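Side-chain contacts in A rubisco-like protein (Burkholderia fungorum, PDB 3NWR), which is of uncertain function but has the large-chain fold of rubisco and, as in other rubisco-like proteins, probably catalyses a reaction other than carbon dioxide fixation: residues Thr156-Asp160 and Arg161-Gly165; Ala180-Val183 and Arg184-Glu188; Phe325-Ser328 and Asp329-Ile333; Asp369-Ser373 and Thr374-Phe378; Ala407-Leu411 and Pro412-Glu416. All coordinates share one frame; numbering follows the deposited sequence.

All five contacts are local and lie in the catalytic-domain part of the chain; they follow one another in series, with none nested or crossed. Contact 1 closes the turn from helix 148-156 into strand 163-165. Contact 2 is a helical turn within the next helix, 176-189. Contact 3 starts helix 329-340, contact 4 brings the chain from helix 364-371 into strand 377-379, and contact 5 leads from helix 391-407 into helix 411-414. Contacts 1 and 4 meet through neighbouring parallel strands, where Phe-378 N lies 2.8 Å from Met-163 O. Contact 3 reaches contact 4 through packing of Ile-333 on Ala-370.

Contact 1: residues Thr156-Asp160 and Arg161-Gly165; sequences TDVKD and RPMIG. With SO4 (sulfate ion), chain C.
Thr-156, the last residue of helix 148-156, sets its OG1 3.6 Å from CG of Met-163, the two side chains crossing at about a right angle. OG1 is bonded back to Thr-152 O, and the same oxygen lies against both CG and SD of Met-163. Asp-157 follows with positive phi as the C-prime residue of a Schellman motif, a conformation that a short polar residue tolerates better than a branched one. Val-158 then turns into the contact. Its CB lies 3.7 Å from Met-163 CG, and its CG1 packs 3.5 Å from CG of Arg-161. The same methyl sits over one face of the Arg-161 guanidinium, 3.6 Å above the plane and over its centre, a place suited to a compact branched apolar group. Beyond Lys-159 the chain doubles back, and Asp-160 O accepts from Gln-406 of helix 391-407. Arg-161 CG stands between its own backbone N and carbonyl carbon (chi1 58°), and the chain runs extended from there past the valine. At the guanidinium edge NH2 donates to sulfate O2 at 3.0 Å, nearly straight at 168°. NH1 makes a weak bond of 2.9 Å to Pro-162 O and a salt bridge to Asp-192. Arg-399 and Arg-228 also bind the sulfate, which probably came from the crystallisation liquor. With the valine against its face, Asp-192 at one nitrogen and the anion at another, the guanidinium is fixed in rotation, and the three arginines together form a site able to hold an anion.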
# COMPACT_ATOMS: atom_id res chain seq x y z
N THR A 156 -19.41 23.83 2.26
CA THR A 156 -18.90 24.65 3.36
C THR A 156 -19.41 26.10 3.26
O THR A 156 -19.18 26.91 4.16
CB THR A 156 -17.35 24.67 3.37
OG1 THR A 156 -16.88 25.15 2.12
CG2 THR A 156 -16.79 23.28 3.62
N ASP A 157 -20.09 26.39 2.16
CA ASP A 157 -20.52 27.76 1.82
C ASP A 157 -19.35 28.74 1.84
O ASP A 157 -19.46 29.84 2.39
CB ASP A 157 -21.64 28.22 2.75
CG ASP A 157 -22.37 29.45 2.22
OD1 ASP A 157 -22.45 29.60 0.98
OD2 ASP A 157 -22.87 30.25 3.04
N VAL A 158 -18.23 28.33 1.26
CA VAL A 158 -17.03 29.18 1.18
C VAL A 158 -16.67 29.48 -0.27
O VAL A 158 -16.35 28.58 -1.03
CB VAL A 158 -15.83 28.53 1.89
CG1 VAL A 158 -14.62 29.44 1.79
CG2 VAL A 158 -16.17 28.22 3.35
N LYS A 159 -16.69 30.75 -0.65
CA LYS A 159 -16.68 31.09 -2.07
C LYS A 159 -15.39 31.65 -2.67
O LYS A 159 -14.98 31.23 -3.76
CB LYS A 159 -17.86 32.00 -2.41
CG LYS A 159 -19.20 31.31 -2.20
CD LYS A 159 -19.21 29.94 -2.85
CE LYS A 159 -20.49 29.16 -2.55
NZ LYS A 159 -20.50 27.85 -3.26
N ASP A 160 -14.76 32.59 -1.98
CA ASP A 160 -13.66 33.37 -2.55
C ASP A 160 -12.50 33.49 -1.58
O ASP A 160 -11.93 34.57 -1.39
CB ASP A 160 -14.14 34.78 -2.92
CG ASP A 160 -15.10 34.78 -4.10
OD1 ASP A 160 -14.73 34.25 -5.17
OD2 ASP A 160 -16.22 35.31 -3.95
N ARG A 161 -12.16 32.36 -0.96
CA ARG A 161 -11.05 32.25 -0.02
C ARG A 161 -10.84 30.76 0.20
O ARG A 161 -11.71 29.97 -0.15
CB ARG A 161 -11.38 32.91 1.32
CG ARG A 161 -12.61 32.35 2.02
CD ARG A 161 -12.72 32.92 3.42
NE ARG A 161 -13.90 32.43 4.14
CZ ARG A 161 -13.94 31.29 4.83
NH1 ARG A 161 -12.86 30.50 4.88
NH2 ARG A 161 -15.05 30.95 5.46
N PRO A 162 -9.71 30.36 0.79
CA PRO A 162 -9.57 28.93 1.08
C PRO A 162 -10.49 28.52 2.22
O PRO A 162 -10.97 29.34 3.00
CB PRO A 162 -8.12 28.81 1.54
CG PRO A 162 -7.43 29.96 0.89
CD PRO A 162 -8.43 31.08 0.96
N MET A 163 -10.72 27.22 2.32
CA MET A 163 -11.44 26.67 3.46
C MET A 163 -10.42 26.38 4.54
O MET A 163 -9.34 25.83 4.26
CB MET A 163 -12.20 25.40 3.03
CG MET A 163 -13.36 25.72 2.08
SD MET A 163 -13.60 24.59 0.70
CE MET A 163 -12.24 25.06 -0.38
N ILE A 164 -10.75 26.75 5.78
CA ILE A 164 -9.82 26.64 6.90
C ILE A 164 -10.24 25.48 7.77
O ILE A 164 -11.40 25.40 8.19
CB ILE A 164 -9.81 27.92 7.76
CG1 ILE A 164 -9.64 29.18 6.88
CG2 ILE A 164 -8.75 27.82 8.85
CD1 ILE A 164 -8.41 29.17 5.98
N GLY A 165 -9.32 24.56 8.03
CA GLY A 165 -9.64 23.37 8.78
C GLY A 165 -8.75 23.16 9.99
O GLY A 165 -7.69 23.78 10.12
S SO4 C . -17.51 33.06 7.17
O1 SO4 C . -17.09 34.45 7.31
O2 SO4 C . -17.45 32.69 5.76
O3 SO4 C . -18.87 32.92 7.67
O4 SO4 C . -16.60 32.22 7.94

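Contact 2: residues Ala180-Val183 and Arg184-Glu188; sequences AALV and RELCE
Leu-182 and Leu-186, one helical turn apart, share both kinds of interaction that join these segments. The first kind is the backbone ladder of an alpha helix, each N-H reaching the carbonyl four residues back: Arg-184 N to Ala-180 O, Glu-185 N to Ala-181 O, Leu-186 N to Leu-182 O at 2.9 Å, and Cys-187 N to Val-183 O, also at 2.9 Å. The second is apolar packing between side chains at the same spacing. Leu-182 has CG anti to its backbone N (chi1 171°), which carries the side chain outward from the helix, where CD1 lies 4.0 Å from Leu-186 CG; the two leucines cross obliquely. Val-183 CG1 approaches Cys-187 SG at 4.2 Å, small groups that suit a buried helix face. The carboxylate of Glu-185 borders Leu-182, OE1 lying 3.9 Å from CD1. Arg-184 and Glu-188 form an ion pair spanning one turn within 184-188, although the position of Arg-184 NH1 is doubtful. Helix 176-189 follows strand 163-165 in the TIM-barrel catalytic domain. Leu-182 and Val-183 rest on Ile-168, Leu-186 touches Ile-194, and Arg-184, Cys-187 and Glu-188 meet Tyr-222 of the neighbouring helix 208-226.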
# COMPACT_ATOMS: atom_id res chain seq x y z
N ALA A 180 -17.65 15.72 20.87
CA ALA A 180 -18.73 16.62 20.47
C ALA A 180 -18.58 18.01 21.10
O ALA A 180 -18.77 19.01 20.43
CB ALA A 180 -20.08 16.01 20.82
N ALA A 181 -18.24 18.06 22.38
CA ALA A 181 -18.06 19.33 23.07
C ALA A 181 -16.91 20.11 22.44
O ALA A 181 -16.98 21.32 22.26
CB ALA A 181 -17.78 19.10 24.56
N LEU A 182 -15.84 19.39 22.11
CA LEU A 182 -14.68 20.03 21.49
C LEU A 182 -15.05 20.55 20.11
O LEU A 182 -14.72 21.67 19.75
CB LEU A 182 -13.52 19.05 21.40
CG LEU A 182 -12.31 19.51 20.59
CD1 LEU A 182 -11.78 20.85 21.08
CD2 LEU A 182 -11.25 18.44 20.63
N VAL A 183 -15.73 19.72 19.33
CA VAL A 183 -16.16 20.14 18.00
C VAL A 183 -17.01 21.41 18.05
O VAL A 183 -16.87 22.29 17.22
CB VAL A 183 -16.88 19.00 17.27
CG1 VAL A 183 -17.65 19.52 16.07
CG2 VAL A 183 -15.87 17.95 16.84
N ARG A 184 -17.89 21.50 19.05
CA ARG A 184 -18.68 22.71 19.25
C ARG A 184 -17.79 23.94 19.40
O ARG A 184 -18.01 24.97 18.76
CB ARG A 184 -19.61 22.56 20.45
CG ARG A 184 -20.45 23.79 20.77
CD ARG A 184 -21.19 24.30 19.55
NE ARG A 184 -22.49 24.89 19.91
CZ ARG A 184 -23.14 25.77 19.16
NH1 ARG A 184 -22.62 26.19 18.02
NH2 ARG A 184 -24.32 26.24 19.56
N GLU A 185 -16.76 23.82 20.24
CA GLU A 185 -15.82 24.93 20.45
C GLU A 185 -15.07 25.29 19.17
O GLU A 185 -14.86 26.46 18.89
CB GLU A 185 -14.82 24.59 21.56
CG GLU A 185 -15.45 24.35 22.92
CD GLU A 185 -14.49 23.70 23.91
OE1 GLU A 185 -13.32 23.46 23.53
OE2 GLU A 185 -14.90 23.44 25.06
N LEU A 186 -14.66 24.27 18.41
CA LEU A 186 -13.94 24.52 17.17
C LEU A 186 -14.83 25.23 16.14
O LEU A 186 -14.38 26.14 15.44
CB LEU A 186 -13.39 23.20 16.59
CG LEU A 186 -12.41 22.43 17.49
CD1 LEU A 186 -12.02 21.08 16.89
CD2 LEU A 186 -11.16 23.28 17.77
N CYS A 187 -16.10 24.83 16.06
CA CYS A 187 -17.06 25.52 15.21
C CYS A 187 -17.16 27.00 15.61
O CYS A 187 -17.09 27.89 14.77
CB CYS A 187 -18.44 24.88 15.31
SG CYS A 187 -18.60 23.26 14.51
N GLU A 188 -17.34 27.24 16.91
CA GLU A 188 -17.50 28.60 17.42
C GLU A 188 -16.26 29.45 17.15
O GLU A 188 -16.36 30.67 16.98
CB GLU A 188 -17.82 28.58 18.91
CG GLU A 188 -19.13 27.89 19.25
CD GLU A 188 -20.36 28.75 18.97
OE1 GLU A 188 -20.20 29.93 18.62
OE2 GLU A 188 -21.48 28.23 19.12

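Contact 3: residues Phe325-Ser328 and Asp329-Ile333; sequences FAQS and DAEVI
Ser-328 carries the backbone of this contact: the loop 325-328 ends there, and its carbonyl opens helix 329-340 by accepting from Val-332 N at 3.1 Å. Ser-328 is the N-cap of that helix. Its OG stands between the backbone N and carbonyl carbon (chi1 67°), turned back over the first turn, where it accepts from Glu-331 N at 3.1 Å with an N-H...O angle of 162°. The short hydroxyl thus replaces a carbonyl that the first turn lacks, which is why serine suits the place. Glu-331 stands at the position that would complete a capping box, but its OE1 is linked to Ser-328 N through water: water 3 accepts from Ser-328 N at 2.9 Å and donates to Glu-331 OE1. The glutamate chain is extended beyond CG and lays its carboxylate against Gln-327, whose touching atom is CG, 3.9 Å from Glu-331 CD. The amide and carboxylate planes are nearly perpendicular, 84° apart. Gln-327 has its main polar partners outside: OE1 is bonded to His-319 ND1 and NE2 to Asp-120 of the second subunit, which brings the start of this helix to the dimer interface. Asp-329 OD1 likewise accepts from Ala-322 N in the preceding loop. A second water path joins the long side chains: water 1 accepts from Gln-327 NE2 at 3.1 Å and donates to Glu-331 OE2 at 2.9 Å.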
# COMPACT_ATOMS: atom_id res chain seq x y z
N PHE A 325 7.02 17.81 8.84
CA PHE A 325 7.33 16.52 8.24
C PHE A 325 8.65 16.58 7.45
O PHE A 325 9.28 17.64 7.33
CB PHE A 325 6.20 16.08 7.29
CG PHE A 325 4.92 15.65 7.98
CD1 PHE A 325 4.93 14.69 8.97
CD2 PHE A 325 3.71 16.17 7.57
CE1 PHE A 325 3.74 14.27 9.58
CE2 PHE A 325 2.52 15.76 8.17
CZ PHE A 325 2.54 14.80 9.17
N ALA A 326 9.05 15.45 6.87
CA ALA A 326 10.31 15.35 6.13
C ALA A 326 10.25 15.95 4.72
O ALA A 326 11.29 16.25 4.14
CB ALA A 326 10.76 13.90 6.06
N GLN A 327 9.06 16.09 4.16
CA GLN A 327 8.93 16.51 2.77
C GLN A 327 9.45 17.92 2.49
O GLN A 327 9.26 18.83 3.30
CB GLN A 327 7.48 16.40 2.30
CG GLN A 327 7.02 14.98 2.03
CD GLN A 327 6.77 14.19 3.30
OE1 GLN A 327 6.38 14.75 4.32
NE2 GLN A 327 7.00 12.89 3.25
N SER A 328 10.09 18.09 1.34
CA SER A 328 10.60 19.39 0.91
C SER A 328 9.48 20.30 0.42
O SER A 328 8.42 19.82 -0.01
CB SER A 328 11.62 19.23 -0.21
OG SER A 328 10.99 18.75 -1.39
N ASP A 329 9.72 21.61 0.46
CA ASP A 329 8.75 22.55 -0.08
C ASP A 329 8.51 22.26 -1.56
O ASP A 329 7.38 22.36 -2.03
CB ASP A 329 9.24 23.99 0.09
CG ASP A 329 9.08 24.53 1.51
OD1 ASP A 329 8.52 23.84 2.37
OD2 ASP A 329 9.53 25.67 1.75
N ALA A 330 9.57 21.93 -2.29
CA ALA A 330 9.43 21.64 -3.72
C ALA A 330 8.43 20.51 -3.96
O ALA A 330 7.59 20.61 -4.85
CB ALA A 330 10.79 21.31 -4.37
N GLU A 331 8.53 19.44 -3.18
CA GLU A 331 7.59 18.33 -3.30
C GLU A 331 6.16 18.77 -2.97
O GLU A 331 5.21 18.38 -3.65
CB GLU A 331 7.98 17.13 -2.43
CG GLU A 331 6.91 16.02 -2.49
CD GLU A 331 7.31 14.69 -1.87
OE1 GLU A 331 8.50 14.51 -1.53
OE2 GLU A 331 6.43 13.81 -1.74
N VAL A 332 6.00 19.56 -1.93
CA VAL A 332 4.67 20.03 -1.57
C VAL A 332 4.06 20.89 -2.69
O VAL A 332 2.91 20.71 -3.07
CB VAL A 332 4.68 20.86 -0.27
CG1 VAL A 332 3.30 21.46 -0.02
CG2 VAL A 332 5.16 20.00 0.91
N ILE A 333 4.85 21.81 -3.24
CA ILE A 333 4.39 22.67 -4.31
C ILE A 333 3.96 21.86 -5.54
O ILE A 333 2.87 22.05 -6.06
CB ILE A 333 5.46 23.69 -4.71
CG1 ILE A 333 5.71 24.66 -3.55
CG2 ILE A 333 5.03 24.46 -5.96
CD1 ILE A 333 6.93 25.53 -3.74
O HOH W 1 6.91 11.85 0.28
O HOH W 2 8.90 21.59 3.69
O HOH W 3 10.35 15.74 -0.40

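Contact 4: residues Asp369-Ser373 and Thr374-Phe378; sequences DAVRS and TDLLF
Ser-373 OG lies over one face of the Asp-375 carboxylate, off its centre, 3.8 Å from CG; OD1 of the aspartate is bound in a salt bridge to Arg-153. A second flat group, the guanidinium of Arg-372, folds back so that NE donates to Asp-369 O at 2.8 Å, the oxygen tilted 27° out of the guanidinium plane. Ser-373 OG itself accepts from Asp-375 N at 3.0 Å and 164°, the bond of an ST turn, which suits a residue with a short hydroxyl. Asp-375 is in turn the centre of an inverse gamma turn, closed by a weak bond from Leu-376 N to Thr-374 O. Together the two turns redirect the chain after Arg-372 has left the helix with positive phi. Leu-376 then comes back on the helix end: CD2 packs 3.8 Å from Val-371 CG2 and 3.7 Å from Ser-373 O, a buried carbonyl with no polar partner. Branched apolar groups suit this seam between helix end and strand. The connection belongs to the beta-alpha-beta unit of strand 352-355, helix 364-371 and strand 377-379. Val-371 and Leu-376 both touch Phe-355 of the first strand, while Leu-376 also meets Thr-367 of the helix and Trp-402 of helix 391-407.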
# COMPACT_ATOMS: atom_id res chain seq x y z
N ASP A 369 1.07 31.40 -3.14
CA ASP A 369 1.96 31.48 -4.29
C ASP A 369 2.20 30.11 -4.94
O ASP A 369 2.40 30.02 -6.14
CB ASP A 369 3.27 32.17 -3.89
CG ASP A 369 3.09 33.65 -3.60
OD1 ASP A 369 2.05 34.22 -4.01
OD2 ASP A 369 3.97 34.25 -2.96
N ALA A 370 2.15 29.04 -4.14
CA ALA A 370 2.24 27.69 -4.69
C ALA A 370 1.03 27.31 -5.54
O ALA A 370 1.17 26.80 -6.65
CB ALA A 370 2.43 26.66 -3.57
N VAL A 371 -0.17 27.57 -5.02
CA VAL A 371 -1.41 27.15 -5.68
C VAL A 371 -1.81 28.09 -6.82
O VAL A 371 -2.37 27.65 -7.82
CB VAL A 371 -2.56 27.03 -4.65
CG1 VAL A 371 -3.89 26.73 -5.35
CG2 VAL A 371 -2.24 25.94 -3.61
N ARG A 372 -1.53 29.38 -6.66
CA ARG A 372 -1.94 30.40 -7.63
C ARG A 372 -3.46 30.54 -7.70
O ARG A 372 -4.01 30.99 -8.71
CB ARG A 372 -1.37 30.12 -9.03
CG ARG A 372 0.15 30.04 -9.08
CD ARG A 372 0.82 31.38 -8.81
NE ARG A 372 2.28 31.23 -8.71
CZ ARG A 372 3.08 31.09 -9.76
NH1 ARG A 372 2.58 31.11 -10.99
NH2 ARG A 372 4.39 30.94 -9.59
N SER A 373 -4.13 30.16 -6.61
CA SER A 373 -5.56 30.39 -6.44
C SER A 373 -5.90 30.16 -4.97
O SER A 373 -5.01 29.86 -4.18
CB SER A 373 -6.39 29.44 -7.30
OG SER A 373 -6.58 28.19 -6.64
N THR A 374 -7.17 30.28 -4.62
CA THR A 374 -7.59 30.01 -3.24
C THR A 374 -8.24 28.65 -3.09
O THR A 374 -8.80 28.34 -2.04
CB THR A 374 -8.58 31.07 -2.70
OG1 THR A 374 -9.77 31.07 -3.50
CG2 THR A 374 -7.95 32.46 -2.71
N ASP A 375 -8.18 27.84 -4.15
CA ASP A 375 -8.84 26.52 -4.17
C ASP A 375 -8.02 25.48 -3.40
O ASP A 375 -7.31 24.64 -3.97
CB ASP A 375 -9.10 26.08 -5.61
CG ASP A 375 -10.18 26.92 -6.29
OD1 ASP A 375 -10.97 27.59 -5.60
OD2 ASP A 375 -10.27 26.90 -7.54
N LEU A 376 -8.12 25.57 -2.08
CA LEU A 376 -7.33 24.72 -1.21
C LEU A 376 -7.97 24.62 0.16
O LEU A 376 -8.74 25.50 0.58
CB LEU A 376 -5.89 25.24 -1.13
CG LEU A 376 -5.74 26.63 -0.50
CD1 LEU A 376 -5.31 26.54 0.96
CD2 LEU A 376 -4.78 27.50 -1.31
N LEU A 377 -7.66 23.53 0.85
CA LEU A 377 -8.02 23.33 2.25
C LEU A 377 -6.78 23.54 3.10
O LEU A 377 -5.77 22.85 2.91
CB LEU A 377 -8.60 21.92 2.44
CG LEU A 377 -8.92 21.47 3.87
CD1 LEU A 377 -9.93 22.39 4.53
CD2 LEU A 377 -9.43 20.03 3.86
N PHE A 378 -6.84 24.51 4.00
CA PHE A 378 -5.70 24.92 4.81
C PHE A 378 -5.89 24.43 6.24
O PHE A 378 -6.69 25.00 7.01
CB PHE A 378 -5.61 26.45 4.78
CG PHE A 378 -4.32 27.02 5.31
CD1 PHE A 378 -3.15 26.92 4.58
CD2 PHE A 378 -4.29 27.69 6.53
CE1 PHE A 378 -1.96 27.47 5.06
CE2 PHE A 378 -3.10 28.25 7.02
CZ PHE A 378 -1.93 28.12 6.28

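Contact 5: residues Ala407-Leu411 and Pro412-Glu416; sequences AGTPL and PVYAE
Thr-409 divides its two branches between two residues of the next helix. Its methyl CG2 lies 3.7 Å from Tyr-414 CD1, approaching the ring obliquely, and the two side chains cross at about a right angle. OG1, anti to the backbone N (chi1 -176°), instead reaches Val-413 at a slant, 3.7 Å from CG1. A branched residue with one methyl and one hydroxyl can thus meet both neighbours at once. Next to it Pro-410 sets CB 4.1 Å from Val-413 CG2 and equally far from Pro-412 CD, so that three compact apolar groups gather at the start of the helix. Leu-411 CB and Pro-412 CD are 3.4 Å apart, a closeness set by the peptide bond into the proline ring. The backbone holds these side chains in place. Pro-410, at the N-cap, offers its carbonyl to two donors: Tyr-414 N at 3.0 Å and a nearly straight 172°, and Val-413 N in a weak, bent bond. Leu-411 O takes Ala-415 N at 2.8 Å. Pro-412 falls in the first turn, where a residue without an N-H costs the helix no internal bond. One step further out, Gly-408 has positive phi and is the C-prime residue of the Schellman motif that ends helix 391-407, with Thr-409 N reaching Ala-404 O; glycine alone avoids a clash with the preceding carbonyl there. The short helix 411-414 is thereby folded back on its predecessor: Leu-411 touches Val-405, Tyr-414 packs on Ala-403 and Ala-404, and both Tyr-414 and Ala-415 meet Leu-421 of helix 419-427.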
# COMPACT_ATOMS: atom_id res chain seq x y z
N ALA A 407 -5.41 40.33 -1.32
CA ALA A 407 -5.41 41.75 -1.66
C ALA A 407 -4.05 42.20 -2.16
O ALA A 407 -3.90 43.31 -2.67
CB ALA A 407 -5.84 42.59 -0.45
N GLY A 408 -3.04 41.36 -1.99
CA GLY A 408 -1.71 41.67 -2.48
C GLY A 408 -0.83 42.43 -1.51
O GLY A 408 0.23 42.93 -1.88
N THR A 409 -1.25 42.52 -0.25
CA THR A 409 -0.48 43.30 0.71
C THR A 409 0.35 42.39 1.62
O THR A 409 -0.13 41.36 2.10
CB THR A 409 -1.39 44.26 1.51
OG1 THR A 409 -0.60 45.08 2.38
CG2 THR A 409 -2.39 43.49 2.33
N PRO A 410 1.63 42.74 1.85
CA PRO A 410 2.45 41.86 2.70
C PRO A 410 1.87 41.68 4.10
O PRO A 410 1.32 42.62 4.67
CB PRO A 410 3.79 42.60 2.77
CG PRO A 410 3.83 43.43 1.53
CD PRO A 410 2.40 43.88 1.33
N LEU A 411 2.02 40.49 4.68
CA LEU A 411 1.47 40.24 6.02
C LEU A 411 1.89 41.26 7.09
O LEU A 411 1.06 41.71 7.87
CB LEU A 411 1.77 38.80 6.49
CG LEU A 411 0.65 37.78 6.27
CD1 LEU A 411 0.32 37.63 4.81
CD2 LEU A 411 1.07 36.45 6.86
N PRO A 412 3.20 41.59 7.16
CA PRO A 412 3.60 42.53 8.23
C PRO A 412 3.08 43.95 8.01
O PRO A 412 3.07 44.72 8.96
CB PRO A 412 5.13 42.52 8.15
CG PRO A 412 5.46 41.20 7.48
CD PRO A 412 4.36 41.01 6.47
N VAL A 413 2.67 44.29 6.79
CA VAL A 413 2.02 45.58 6.55
C VAL A 413 0.56 45.50 7.03
O VAL A 413 0.09 46.35 7.78
CB VAL A 413 2.07 45.98 5.07
CG1 VAL A 413 1.23 47.23 4.82
CG2 VAL A 413 3.51 46.24 4.64
N TYR A 414 -0.15 44.46 6.60
CA TYR A 414 -1.55 44.28 6.98
C TYR A 414 -1.70 44.13 8.50
O TYR A 414 -2.70 44.56 9.08
CB TYR A 414 -2.11 43.06 6.27
CG TYR A 414 -3.61 43.00 6.15
CD1 TYR A 414 -4.31 44.01 5.50
CD2 TYR A 414 -4.32 41.90 6.62
CE1 TYR A 414 -5.69 43.94 5.36
CE2 TYR A 414 -5.71 41.82 6.47
CZ TYR A 414 -6.38 42.85 5.84
OH TYR A 414 -7.75 42.79 5.69
N ALA A 415 -0.71 43.51 9.13
CA ALA A 415 -0.72 43.30 10.57
C ALA A 415 -0.83 44.60 11.36
O ALA A 415 -1.31 44.62 12.49
CB ALA A 415 0.54 42.54 11.01
N GLU A 416 -0.36 45.69 10.76
CA GLU A 416 -0.46 46.99 11.40
C GLU A 416 -1.92 47.41 11.56
O GLU A 416 -2.24 48.23 12.42
CB GLU A 416 0.33 48.03 10.61
CG GLU A 416 1.84 47.82 10.66
CD GLU A 416 2.37 47.90 12.07
OE1 GLU A 416 2.24 48.97 12.69
OE2 GLU A 416 2.91 46.89 12.57